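PDB 1SXR: peptidoglycan-recognition protein SA from Drosophila melanogaster, which binds peptidoglycan of Gram-positive bacteria as a secreted pattern-recognition receptor and so switches on the Toll pathway of innate immunity. Local coordinates for residues L28-R33 / W92-G96; I74-F78 / R95-T99. All coordinates share one frame; numbering follows the deposited sequence.

Contact 1 of 2, residues L28-R33 / W92-G96; sequences LHYQVR and WGLRG. With EDO (1,2-ethanediol), chain E.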
loop_
_atom_site.group_PDB
_atom_site.type_symbol
_atom_site.label_atom_id
_atom_site.label_comp_id
_atom_site.label_asym_id
_atom_site.label_seq_id
_atom_site.Cartn_x
_atom_site.Cartn_y
_atom_site.Cartn_z
ATOM N N LEU A 28 11.799 13.245 -3.176
ATOM C CA LEU A 28 10.399 13.207 -3.571
ATOM C C LEU A 28 10.298 13.120 -5.085
ATOM O O LEU A 28 10.948 13.885 -5.808
ATOM C CB LEU A 28 9.668 14.454 -3.053
ATOM C CG LEU A 28 9.643 14.567 -1.530
ATOM C CD1 LEU A 28 9.296 15.990 -1.078
ATOM C CD2 LEU A 28 8.662 13.557 -0.911
ATOM N N HIS A 29 9.481 12.192 -5.564
ATOM C CA HIS A 29 9.205 12.061 -6.995
ATOM C C HIS A 29 7.707 12.063 -7.182
ATOM O O HIS A 29 6.994 11.196 -6.669
ATOM C CB HIS A 29 9.867 10.806 -7.565
ATOM C CG HIS A 29 11.362 10.881 -7.550
ATOM N ND1 HIS A 29 12.094 11.506 -8.537
ATOM C CD2 HIS A 29 12.262 10.450 -6.631
ATOM C CE1 HIS A 29 13.384 11.439 -8.236
ATOM N NE2 HIS A 29 13.510 10.814 -7.074
ATOM N N TYR A 30 7.201 13.047 -7.894
ATOM C CA TYR A 30 5.759 13.233 -7.954
ATOM C C TYR A 30 5.112 12.402 -9.046
ATOM O O TYR A 30 5.731 12.133 -10.091
ATOM C CB TYR A 30 5.420 14.733 -8.080
ATOM C CG TYR A 30 5.986 15.521 -6.918
ATOM C CD1 TYR A 30 5.223 15.791 -5.796
ATOM C CD2 TYR A 30 7.312 15.932 -6.922
ATOM C CE1 TYR A 30 5.768 16.493 -4.720
ATOM C CE2 TYR A 30 7.860 16.617 -5.864
ATOM C CZ TYR A 30 7.090 16.896 -4.768
ATOM O OH TYR A 30 7.663 17.596 -3.717
ATOM N N GLN A 31 3.880 11.955 -8.789
ATOM C CA GLN A 31 3.074 11.247 -9.788
ATOM C C GLN A 31 2.137 12.203 -10.513
ATOM O O GLN A 31 1.852 13.309 -10.034
ATOM C CB GLN A 31 2.211 10.179 -9.105
ATOM C CG GLN A 31 3.013 9.114 -8.391
ATOM C CD GLN A 31 2.156 8.179 -7.612
ATOM O OE1 GLN A 31 1.263 8.628 -6.873
ATOM N NE2 GLN A 31 2.414 6.865 -7.756
ATOM N N VAL A 32 1.648 11.752 -11.656
ATOM C CA VAL A 32 0.622 12.466 -12.401
ATOM C C VAL A 32 -0.731 11.968 -11.928
ATOM O O VAL A 32 -1.023 10.776 -11.975
ATOM C CB VAL A 32 0.754 12.172 -13.895
ATOM C CG1 VAL A 32 -0.420 12.786 -14.693
ATOM C CG2 VAL A 32 2.088 12.713 -14.402
ATOM N N ARG A 33 -1.571 12.891 -11.492
ATOM C CA ARG A 33 -2.890 12.497 -10.997
ATOM C C ARG A 33 -3.932 12.767 -12.059
ATOM O O ARG A 33 -3.745 13.643 -12.891
ATOM C CB ARG A 33 -3.216 13.232 -9.700
ATOM C CG ARG A 33 -2.244 12.828 -8.613
ATOM C CD ARG A 33 -2.538 13.386 -7.246
ATOM N NE ARG A 33 -1.931 14.694 -7.053
ATOM C CZ ARG A 33 -1.593 15.183 -5.869
ATOM N NH1 ARG A 33 -1.792 14.462 -4.769
ATOM N NH2 ARG A 33 -1.045 16.391 -5.781
ATOM N N TRP A 92 0.016 10.037 -0.715
ATOM C CA TRP A 92 -0.633 10.256 -2.012
ATOM C C TRP A 92 0.249 11.033 -2.977
ATOM O O TRP A 92 0.881 12.029 -2.594
ATOM C CB TRP A 92 -1.910 11.096 -1.866
ATOM C CG TRP A 92 -3.121 10.423 -1.322
ATOM C CD1 TRP A 92 -3.830 10.809 -0.214
ATOM C CD2 TRP A 92 -3.796 9.252 -1.841
ATOM N NE1 TRP A 92 -4.894 9.957 -0.016
ATOM C CE2 TRP A 92 -4.910 9.009 -1.001
ATOM C CE3 TRP A 92 -3.613 8.426 -2.956
ATOM C CZ2 TRP A 92 -5.793 7.954 -1.209
ATOM C CZ3 TRP A 92 -4.504 7.368 -3.164
ATOM C CH2 TRP A 92 -5.575 7.141 -2.281
ATOM N N GLY A 93 0.240 10.611 -4.239
ATOM C CA GLY A 93 0.830 11.414 -5.322
ATOM C C GLY A 93 2.339 11.411 -5.393
ATOM O O GLY A 93 2.935 12.221 -6.119
ATOM N N LEU A 94 2.967 10.505 -4.638
ATOM C CA LEU A 94 4.417 10.390 -4.650
ATOM C C LEU A 94 4.760 8.958 -5.040
ATOM O O LEU A 94 4.071 8.004 -4.661
ATOM C CB LEU A 94 4.998 10.711 -3.273
ATOM C CG LEU A 94 4.958 12.201 -2.880
ATOM C CD1 LEU A 94 5.180 12.380 -1.379
ATOM C CD2 LEU A 94 5.993 12.990 -3.629
ATOM N N ARG A 95 5.836 8.816 -5.809
ATOM C CA ARG A 95 6.254 7.530 -6.342
ATOM C C ARG A 95 6.914 6.715 -5.241
ATOM O O ARG A 95 7.878 7.182 -4.614
ATOM C CB ARG A 95 7.254 7.755 -7.476
ATOM C CG ARG A 95 7.747 6.462 -8.110
ATOM C CD ARG A 95 8.249 6.691 -9.524
ATOM N NE ARG A 95 9.589 7.208 -9.513
ATOM C CZ ARG A 95 10.084 8.166 -10.296
ATOM N NH1 ARG A 95 9.326 8.869 -11.141
ATOM N NH2 ARG A 95 11.358 8.463 -10.156
ATOM N N GLY A 96 6.415 5.503 -5.032
ATOM C CA GLY A 96 6.956 4.600 -4.018
ATOM C C GLY A 96 7.885 3.578 -4.668
ATOM O O GLY A 96 8.418 3.824 -5.763
HETATM C C1 EDO E . -1.390 17.390 -10.158
HETATM O O1 EDO E . -2.783 17.209 -9.849
HETATM C C2 EDO E . -0.752 16.047 -10.488
HETATM O O2 EDO E . -0.923 15.753 -11.879
HETATM O O HOH W 1 8.883 9.849 -4.074
HETATM O O HOH W 2 6.514 9.260 -10.972
HETATM O O HOH W 3 -0.909 8.102 -5.297
HETATM O O HOH W 4 1.465 14.455 -7.420
#
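The guanidinium of Arg95 lies flat on the imidazole of His29, planes 19° apart and centres 4.6 Å apart, with NH2 over the ring near its rim and CB of His29 above the middle of the guanidinium. Arg95 reaches there because its CG stands anti to the backbone N (chi1 -180°) and the chain then bends at chi3. On the Tyr30 ring, CD2 of Leu94 makes a CH-pi contact, 3.9 Å from the centroid and 26° off the normal; CD1 of the same leucine meets CD2 of Leu28. Hydrogen bonds from Arg95 N to His29 O (2.8 Å) and from Gln31 N to Gly93 O (2.8 Å) frame the single Tyr30-Leu94 bridge. Gln31 runs extended beyond CG along the Gly93-Leu94 backbone. A water donates a hydrogen bond to its OE1 and accepts one from Gly93 N, while its NE2 binds the carbonyl oxygens of Asn103 and Gly106. With an alanine here the amide is gone, and those two carbonyls would probably lose their common donor and the water its acceptor. Arg33 passes NH1 4.1 Å from Gly93 CA and forms a salt bridge with Glu140. Fastening the loop before strand 35-42 to that between strands 86-88 and 106-111, this mostly exposed contact relies on backbone bonds, waters, the Arg95-His29 stack and the Gln31 amide more than on apolar burial, limited to Leu28, Tyr30 and Leu94.

Contact 2 of 2, residues I74-F78 / R95-T99; sequences ISYNF and RGAHT. With EDO (1,2-ethanediol), chain D.
His98, Ser75 and Asn77 bury the most surface here, and the carbonyl oxygen of Ser75 is met by three successive residues, Gly96, Ala97 and His98. Ala97 N donates to Ser75 O at 2.9 Å, with a nearly straight N-H...O angle of 168°. The same oxygen meets the imidazole of His98 at its edge, near the ring plane, with CD2 3.3 Å away, and Gly96 CA adds a CA-H...O contact. A side chain at Gly96 would point straight at this oxygen, which fits the glycine found there. Ser75 OG (chi1 66°) lies over the middle of the neighbouring Tyr76 ring and shares a 2.8 Å hydrogen bond with O2 of a 1,2-ethanediol, probably from the crystallisation liquor.

The CG of His98 sits between its backbone N and carbonyl carbon (chi1 49°), a setting that turns the ring in toward Ser75 and Asn77. At one end of the ring, ND1 shares a hydrogen bond of 2.7 Å with Thr99 OG1, which lies in the ring plane and is itself hydrogen-bonded to His41 NE2. At the other, NE2 is 2.9 Å from a water that also accepts from Gly96 N and donates to Asn77 OD1. The imidazole is therefore held at both nitrogens, which should fix its rotation. Its CB packs 3.7 Å from CD1 of Tyr76.

Ser75 and Tyr76 belong to a segment inferred to bind peptidoglycan. Within the fold, Ser75 N hydrogen-bonds ND1 of His65 in helix 50-67, Asn77 ND2 donates to Gly91 O and its OD1 accepts from Gly108 N of strand 106-111, and Tyr76 rests on Ala110 of that strand.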
loop_
_atom_site.group_PDB
_atom_site.type_symbol
_atom_site.label_atom_id
_atom_site.label_comp_id
_atom_site.label_asym_id
_atom_site.label_seq_id
_atom_site.Cartn_x
_atom_site.Cartn_y
_atom_site.Cartn_z
ATOM N N ILE A 74 9.660 4.474 3.025
ATOM C CA ILE A 74 8.914 3.222 3.092
ATOM C C ILE A 74 8.266 2.956 1.717
ATOM O O ILE A 74 7.766 3.883 1.047
ATOM C CB ILE A 74 7.880 3.269 4.242
ATOM C CG1 ILE A 74 7.446 1.862 4.655
ATOM C CG2 ILE A 74 6.800 4.272 4.036
ATOM C CD1 ILE A 74 7.044 1.823 6.123
ATOM N N SER A 75 8.317 1.705 1.256
ATOM C CA SER A 75 8.063 1.435 -0.173
ATOM C C SER A 75 6.614 1.717 -0.572
ATOM O O SER A 75 6.331 2.174 -1.701
ATOM C CB SER A 75 8.405 -0.011 -0.508
ATOM O OG SER A 75 7.502 -0.874 0.168
ATOM N N TYR A 76 5.703 1.427 0.350
ATOM C CA TYR A 76 4.254 1.507 0.060
ATOM C C TYR A 76 3.745 2.924 0.186
ATOM O O TYR A 76 4.260 3.695 1.003
ATOM C CB TYR A 76 3.476 0.619 1.052
ATOM C CG TYR A 76 4.085 -0.747 1.214
ATOM C CD1 TYR A 76 3.973 -1.702 0.211
ATOM C CD2 TYR A 76 4.768 -1.069 2.359
ATOM C CE1 TYR A 76 4.564 -2.965 0.367
ATOM C CE2 TYR A 76 5.336 -2.317 2.538
ATOM C CZ TYR A 76 5.234 -3.247 1.539
ATOM O OH TYR A 76 5.797 -4.506 1.696
ATOM N N ASN A 77 2.704 3.283 -0.566
ATOM C CA ASN A 77 2.098 4.610 -0.344
ATOM C C ASN A 77 1.356 4.692 0.982
ATOM O O ASN A 77 1.421 5.710 1.653
ATOM C CB ASN A 77 1.202 4.993 -1.518
ATOM C CG ASN A 77 2.002 5.222 -2.798
ATOM O OD1 ASN A 77 2.214 4.300 -3.557
ATOM N ND2 ASN A 77 2.496 6.446 -3.000
ATOM N N PHE A 78 0.655 3.611 1.341
ATOM C CA PHE A 78 -0.090 3.500 2.626
ATOM C C PHE A 78 0.026 2.113 3.190
ATOM O O PHE A 78 0.223 1.133 2.452
ATOM C CB PHE A 78 -1.578 3.791 2.398
ATOM C CG PHE A 78 -1.820 5.193 1.913
ATOM C CD1 PHE A 78 -1.750 6.252 2.815
ATOM C CD2 PHE A 78 -2.064 5.447 0.575
ATOM C CE1 PHE A 78 -1.929 7.579 2.374
ATOM C CE2 PHE A 78 -2.235 6.760 0.127
ATOM C CZ PHE A 78 -2.169 7.819 1.020
ATOM N N ARG A 95 5.836 8.816 -5.809
ATOM C CA ARG A 95 6.254 7.530 -6.342
ATOM C C ARG A 95 6.914 6.715 -5.241
ATOM O O ARG A 95 7.878 7.182 -4.614
ATOM C CB ARG A 95 7.254 7.755 -7.476
ATOM C CG ARG A 95 7.747 6.462 -8.110
ATOM C CD ARG A 95 8.249 6.691 -9.524
ATOM N NE ARG A 95 9.589 7.208 -9.513
ATOM C CZ ARG A 95 10.084 8.166 -10.296
ATOM N NH1 ARG A 95 9.326 8.869 -11.141
ATOM N NH2 ARG A 95 11.358 8.463 -10.156
ATOM N N GLY A 96 6.415 5.503 -5.032
ATOM C CA GLY A 96 6.956 4.600 -4.018
ATOM C C GLY A 96 7.885 3.578 -4.668
ATOM O O GLY A 96 8.418 3.824 -5.763
ATOM N N ALA A 97 8.085 2.430 -4.002
ATOM C CA ALA A 97 9.032 1.405 -4.477
ATOM C C ALA A 97 8.467 -0.005 -4.210
ATOM O O ALA A 97 9.233 -0.965 -4.014
ATOM C CB ALA A 97 10.364 1.580 -3.778
ATOM N N HIS A 98 7.140 -0.127 -4.225
ATOM C CA HIS A 98 6.470 -1.389 -3.877
ATOM C C HIS A 98 6.294 -2.370 -5.030
ATOM O O HIS A 98 6.216 -3.577 -4.772
ATOM C CB HIS A 98 5.089 -1.087 -3.292
ATOM C CG HIS A 98 4.325 -0.125 -4.136
ATOM N ND1 HIS A 98 3.583 -0.518 -5.236
ATOM C CD2 HIS A 98 4.300 1.233 -4.123
ATOM C CE1 HIS A 98 3.109 0.561 -5.842
ATOM N NE2 HIS A 98 3.513 1.632 -5.174
ATOM N N THR A 99 6.202 -1.893 -6.275
ATOM C CA THR A 99 5.861 -2.767 -7.391
ATOM C C THR A 99 6.505 -2.270 -8.662
ATOM O O THR A 99 5.998 -1.309 -9.244
ATOM C CB THR A 99 4.355 -2.727 -7.637
ATOM O OG1 THR A 99 3.664 -2.950 -6.403
ATOM C CG2 THR A 99 3.912 -3.890 -8.546
HETATM C C1 EDO D . 10.226 -4.118 0.324
HETATM O O1 EDO D . 10.660 -4.626 -0.950
HETATM C C2 EDO D . 8.704 -4.027 0.352
HETATM O O2 EDO D . 8.224 -3.350 -0.812
HETATM O O HOH W 5 3.880 4.383 -5.856
#

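From the N terminus, 28-33 comes first, in the loop between helix 17-20 and strand 35-42. The chain then runs through that strand and helix 50-67 to 74-78, which leads into strand 78-80, and returns after strand 86-88 to 92-99, where both contacts end. Contact 2 closes the shorter loop, around strands 78-80 and 86-88, while contact 1 spans a far longer one. The two loops cross at their ends, since 95-99 runs past 92-96 while both share Arg95 and Gly96. A hydrogen bond from Asn77 ND2 to Leu94 O (2.8 Å) couples the contacts, and Trp92 meets Phe78 edge-to-face, so 92-96 sits between 28-33 and the start of strand 78-80 and connects the two.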